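Local coordinates for mannan endo-1,4-beta-mannosidase (Mytilus edulis, PDB 2C0H), which hydrolyses internal beta-1,4-mannosidic linkages in mannans, galactomannans and glucomannans, acting as a monomeric endo-mannanase of glycosyl hydrolase family 5, at residues K143-A148 with G156-M161; A210-V215 with A219-G224. The protein carries 3 engineered substitutions. One frame throughout, in Å; residues are numbered along the deposited sequence.

Contact 1: K143-A148 with G156-M161; sequences KPMANA and GGWDIM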
loop_
_atom_site.group_PDB
_atom_site.type_symbol
_atom_site.label_atom_id
_atom_site.label_comp_id
_atom_site.label_asym_id
_atom_site.label_seq_id
_atom_site.Cartn_x
_atom_site.Cartn_y
_atom_site.Cartn_z
ATOM N N LYS A 143 17.326 -1.602 -1.493
ATOM C CA LYS A 143 18.135 -0.500 -0.976
ATOM C C LYS A 143 18.599 0.485 -2.072
ATOM O O LYS A 143 18.452 1.701 -1.906
ATOM C CB LYS A 143 19.294 -1.021 -0.109
ATOM C CG LYS A 143 18.852 -1.480 1.243
ATOM C CD LYS A 143 20.029 -1.820 2.149
ATOM C CE LYS A 143 19.574 -2.109 3.538
ATOM N NZ LYS A 143 20.731 -2.520 4.414
ATOM N N PRO A 144 19.171 -0.012 -3.187
ATOM C CA PRO A 144 19.537 0.873 -4.304
ATOM C C PRO A 144 18.392 1.766 -4.791
ATOM O O PRO A 144 18.594 2.953 -5.031
ATOM C CB PRO A 144 19.988 -0.113 -5.391
ATOM C CG PRO A 144 20.494 -1.275 -4.627
ATOM C CD PRO A 144 19.611 -1.398 -3.428
ATOM N N MET A 145 17.197 1.195 -4.896
ATOM C CA MET A 145 16.035 1.919 -5.368
ATOM C C MET A 145 15.614 3.005 -4.375
ATOM O O MET A 145 15.421 4.168 -4.755
ATOM C CB MET A 145 14.894 0.935 -5.598
ATOM C CG MET A 145 13.728 1.456 -6.339
ATOM S SD MET A 145 12.800 0.028 -6.977
ATOM C CE MET A 145 12.586 -0.956 -5.494
ATOM N N ALA A 146 15.494 2.632 -3.106
ATOM C CA ALA A 146 15.035 3.564 -2.079
ATOM C C ALA A 146 16.054 4.680 -1.871
ATOM O O ALA A 146 15.691 5.833 -1.662
ATOM C CB ALA A 146 14.758 2.846 -0.793
ATOM N N ASN A 147 17.336 4.347 -1.951
ATOM C CA ASN A 147 18.368 5.370 -1.780
ATOM C C ASN A 147 18.399 6.372 -2.944
ATOM O O ASN A 147 18.542 7.583 -2.747
ATOM C CB ASN A 147 19.732 4.689 -1.628
ATOM C CG ASN A 147 20.780 5.614 -1.067
ATOM O OD1 ASN A 147 20.600 6.197 0.004
ATOM N ND2 ASN A 147 21.875 5.761 -1.787
ATOM N N ALA A 148 18.232 5.878 -4.163
ATOM C CA ALA A 148 18.310 6.707 -5.357
ATOM C C ALA A 148 17.152 7.709 -5.457
ATOM O O ALA A 148 17.326 8.804 -5.976
ATOM C CB ALA A 148 18.339 5.833 -6.603
ATOM N N GLY A 156 5.877 9.711 -2.363
ATOM C CA GLY A 156 5.112 9.594 -1.136
ATOM C C GLY A 156 5.614 8.503 -0.215
ATOM O O GLY A 156 5.759 8.723 0.985
ATOM N N GLY A 157 5.846 7.309 -0.754
ATOM C CA GLY A 157 6.299 6.190 0.069
ATOM C C GLY A 157 6.158 4.845 -0.605
ATOM O O GLY A 157 6.019 4.762 -1.839
ATOM N N TRP A 158 6.243 3.800 0.223
ATOM C CA TRP A 158 6.353 2.402 -0.211
ATOM C C TRP A 158 5.334 1.509 0.501
ATOM O O TRP A 158 5.209 1.531 1.720
ATOM C CB TRP A 158 7.779 1.866 0.055
ATOM C CG TRP A 158 8.875 2.697 -0.525
ATOM C CD1 TRP A 158 9.604 3.679 0.105
ATOM C CD2 TRP A 158 9.401 2.620 -1.859
ATOM N NE1 TRP A 158 10.521 4.209 -0.751
ATOM C CE2 TRP A 158 10.431 3.577 -1.962
ATOM C CE3 TRP A 158 9.086 1.847 -2.984
ATOM C CZ2 TRP A 158 11.147 3.782 -3.142
ATOM C CZ3 TRP A 158 9.809 2.040 -4.146
ATOM C CH2 TRP A 158 10.822 3.004 -4.222
ATOM N N ASP A 159 4.617 0.696 -0.267
ATOM C CA ASP A 159 3.717 -0.328 0.256
ATOM C C ASP A 159 4.407 -1.664 -0.034
ATOM O O ASP A 159 4.670 -1.981 -1.182
ATOM C CB ASP A 159 2.356 -0.163 -0.459
ATOM C CG ASP A 159 1.372 -1.286 -0.219
ATOM O OD1 ASP A 159 1.650 -2.287 0.482
ATOM O OD2 ASP A 159 0.241 -1.151 -0.772
ATOM N N ILE A 160 4.741 -2.414 1.008
ATOM C CA ILE A 160 5.490 -3.664 0.822
ATOM C C ILE A 160 4.720 -4.718 0.040
ATOM O O ILE A 160 5.299 -5.420 -0.773
ATOM C CB ILE A 160 5.933 -4.296 2.147
ATOM C CG1 ILE A 160 6.736 -3.305 2.988
ATOM C CG2 ILE A 160 6.730 -5.569 1.901
ATOM C CD1 ILE A 160 7.874 -2.673 2.321
ATOM N N MET A 161 3.431 -4.865 0.293
ATOM C CA MET A 161 2.683 -5.931 -0.376
ATOM C C MET A 161 1.211 -5.628 -0.400
ATOM O O MET A 161 0.663 -5.157 0.581
ATOM C CB MET A 161 2.894 -7.283 0.307
ATOM C CG MET A 161 2.393 -8.465 -0.512
ATOM S SD MET A 161 2.856 -10.033 0.262
ATOM C CE MET A 161 3.188 -11.051 -1.152
HETATM O O HOH W 1 12.915 6.056 -0.504
#
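Trp158 NE1 donates its hydrogen to a water that lies in the indole plane, at the ring edge, with NE1 to the water oxygen 3.0 Å. The same water donates to the backbone carbonyl of Ala146, 3.0 Å from Ala146 O. It thus ties the strand side chain to the helix backbone and satisfies the buried indole N-H. No direct hydrogen bond joins 143-148 to 156-161. The rest is apolar packing by the six-membered part of the indole. Trp158 CH2 meets Met145 CG at 3.9 Å, and the two side chains run obliquely past each other. The neighbouring ring atom, Trp158 CZ2, lies 4.0 Å from Ala146 CA, consistent with the small alanine side chain letting the ring come near the helix backbone. Chi1 of Trp158 is -54°, which sets CG opposite the carbonyl carbon. With chi2 at 95° the indole plane is turned roughly perpendicular to the plane of CA, CB and CG, and its six-membered ring reaches the helix. This is helix-on-strand packing in the TIM barrel, where helix 131-149 precedes strand 155-162 and covers its outer side. Met93 of helix 89-102 and Ile212 of helix 198-215 also touch Trp158, and Leu111 of neighbouring strand 106-113 packs on both Trp158 and Met145.

Contact 2: A210-V215 with A219-G224; sequences AAIKEV and AMVTVG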
loop_
_atom_site.group_PDB
_atom_site.type_symbol
_atom_site.label_atom_id
_atom_site.label_comp_id
_atom_site.label_asym_id
_atom_site.label_seq_id
_atom_site.Cartn_x
_atom_site.Cartn_y
_atom_site.Cartn_z
ATOM N N ALA A 210 12.475 -2.484 7.537
ATOM C CA ALA A 210 13.750 -2.094 8.129
ATOM C C ALA A 210 14.772 -1.649 7.074
ATOM O O ALA A 210 15.498 -0.666 7.276
ATOM C CB ALA A 210 14.292 -3.236 8.982
ATOM N N ALA A 211 14.805 -2.342 5.937
ATOM C CA ALA A 211 15.726 -2.026 4.856
ATOM C C ALA A 211 15.500 -0.630 4.264
ATOM O O ALA A 211 16.423 0.130 4.064
ATOM C CB ALA A 211 15.619 -3.089 3.780
ATOM N N ILE A 212 14.248 -0.284 4.007
ATOM C CA ILE A 212 13.913 1.008 3.438
ATOM C C ILE A 212 14.314 2.103 4.415
ATOM O O ILE A 212 14.890 3.103 4.015
ATOM C CB ILE A 212 12.401 1.097 3.125
ATOM C CG1 ILE A 212 12.063 0.114 2.000
ATOM C CG2 ILE A 212 12.024 2.543 2.757
ATOM C CD1 ILE A 212 10.592 -0.155 1.852
ATOM N N LYS A 213 14.039 1.884 5.692
ATOM C CA LYS A 213 14.312 2.910 6.702
ATOM C C LYS A 213 15.795 3.007 7.035
ATOM O O LYS A 213 16.223 3.992 7.621
ATOM C CB LYS A 213 13.497 2.656 7.962
ATOM C CG LYS A 213 12.011 2.918 7.770
ATOM C CD LYS A 213 11.243 2.556 9.013
ATOM C CE LYS A 213 9.826 3.075 8.973
ATOM N NZ LYS A 213 9.221 3.013 10.333
ATOM N N GLU A 214 16.580 2.007 6.659
ATOM C CA GLU A 214 18.040 2.095 6.822
ATOM C C GLU A 214 18.673 3.105 5.865
ATOM O O GLU A 214 19.612 3.817 6.247
ATOM C CB GLU A 214 18.679 0.721 6.641
ATOM C CG GLU A 214 20.142 0.652 7.036
ATOM C CD GLU A 214 20.667 -0.770 7.096
ATOM O OE1 GLU A 214 21.858 -0.941 7.454
ATOM O OE2 GLU A 214 19.899 -1.720 6.797
ATOM N N VAL A 215 18.185 3.162 4.626
ATOM C CA VAL A 215 18.729 4.063 3.603
ATOM C C VAL A 215 17.919 5.358 3.436
ATOM O O VAL A 215 18.447 6.353 2.940
ATOM C CB VAL A 215 18.878 3.362 2.222
ATOM C CG1 VAL A 215 19.853 2.192 2.338
ATOM C CG2 VAL A 215 17.533 2.887 1.677
ATOM N N ALA A 219 11.337 7.729 5.350
ATOM C CA ALA A 219 10.372 7.148 4.411
ATOM C C ALA A 219 9.085 6.689 5.090
ATOM O O ALA A 219 9.099 6.196 6.222
ATOM C CB ALA A 219 10.998 5.966 3.678
ATOM N N MET A 220 7.971 6.842 4.370
ATOM C CA MET A 220 6.703 6.272 4.762
ATOM C C MET A 220 6.592 4.870 4.181
ATOM O O MET A 220 6.832 4.672 2.988
ATOM C CB MET A 220 5.556 7.139 4.239
ATOM C CG MET A 220 5.580 8.563 4.731
ATOM S SD MET A 220 5.084 8.744 6.443
ATOM C CE MET A 220 6.642 8.646 7.326
ATOM N N VAL A 221 6.294 3.905 5.047
ATOM C CA VAL A 221 6.125 2.487 4.683
ATOM C C VAL A 221 4.789 1.930 5.224
ATOM O O VAL A 221 4.402 2.175 6.364
ATOM C CB VAL A 221 7.296 1.630 5.232
ATOM C CG1 VAL A 221 7.164 0.184 4.790
ATOM C CG2 VAL A 221 8.638 2.189 4.788
ATOM N N THR A 222 4.086 1.160 4.394
ATOM C CA THR A 222 2.834 0.543 4.783
ATOM C C THR A 222 2.680 -0.865 4.150
ATOM O O THR A 222 3.608 -1.360 3.500
ATOM C CB THR A 222 1.647 1.480 4.418
ATOM O OG1 THR A 222 0.436 0.986 5.002
ATOM C CG2 THR A 222 1.461 1.580 2.924
ATOM N N VAL A 223 1.536 -1.504 4.399
ATOM C CA VAL A 223 1.097 -2.764 3.776
ATOM C C VAL A 223 -0.398 -2.644 3.504
ATOM O O VAL A 223 -1.132 -2.210 4.365
ATOM C CB VAL A 223 1.324 -3.971 4.703
ATOM C CG1 VAL A 223 0.707 -5.260 4.125
ATOM C CG2 VAL A 223 2.791 -4.165 4.940
ATOM N N GLY A 224 -0.835 -3.030 2.313
ATOM C CA GLY A 224 -2.263 -3.003 1.987
ATOM C C GLY A 224 -3.038 -4.250 2.408
ATOM O O GLY A 224 -3.140 -5.209 1.643
#
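Ile212 and Val221 point at each other tip to tip, one from the helix and one from the strand. Their meeting atoms are the methyls Ile212 CG2 and Val221 CG2, 4.0 Å apart. The Ile212 methyl has a second, closer partner: Ile212 CG2 lies 3.7 Å from Ala219 CB, which also points toward the helix. A single branch of the isoleucine therefore meets both strand-side residues. With chi1 at -67°, this branch stands opposite the backbone N of Ile212, and CG1 takes the place opposite the carbonyl carbon. Val221 has chi1 of -177°, which sets CG1 opposite its backbone N and puts CG2 in reach of the helix. The segments belong to one alpha-to-beta step of the (beta/alpha)8 barrel. Helix 198-215 ends, a short turn brings the chain back, and Ala219 comes just before strand 221-225, whose outer side the helix covers. Lys213 runs out in an extended chain beyond CB and passes along the border of this packing. Its CE is 4.2 Å from Ala219 O and 4.4 Å from Val221 CG2. Both are loose approaches, with no hydrogen bond. The ammonium group goes further, and Lys213 NZ is hydrogen-bonded to Thr256 O. Leu142 of helix 131-149 and Ile160 of strand 155-162 touch Ile212, and Ala209 of helix 198-215 touches Val221.

Both contacts pack a barrel helix on the strand that follows it in the chain, and the two strands are neighbours in the same sheet. Contact 1 is fully buried. Contact 2 is partly buried, with Lys213 and Ala219 at its more exposed border. An aromatic ring and a bridging water mark contact 1, whereas contact 2 meets through aliphatic groups without a hydrogen bond across it. Their centres lie about 7 Å apart. The strands run parallel, joined by a probable hydrogen bond from Thr222 N to Trp158 O (2.9 Å). The helices are linked nearer the surface by a salt bridge from Lys143 NZ to Glu214 OE2 (2.6 Å).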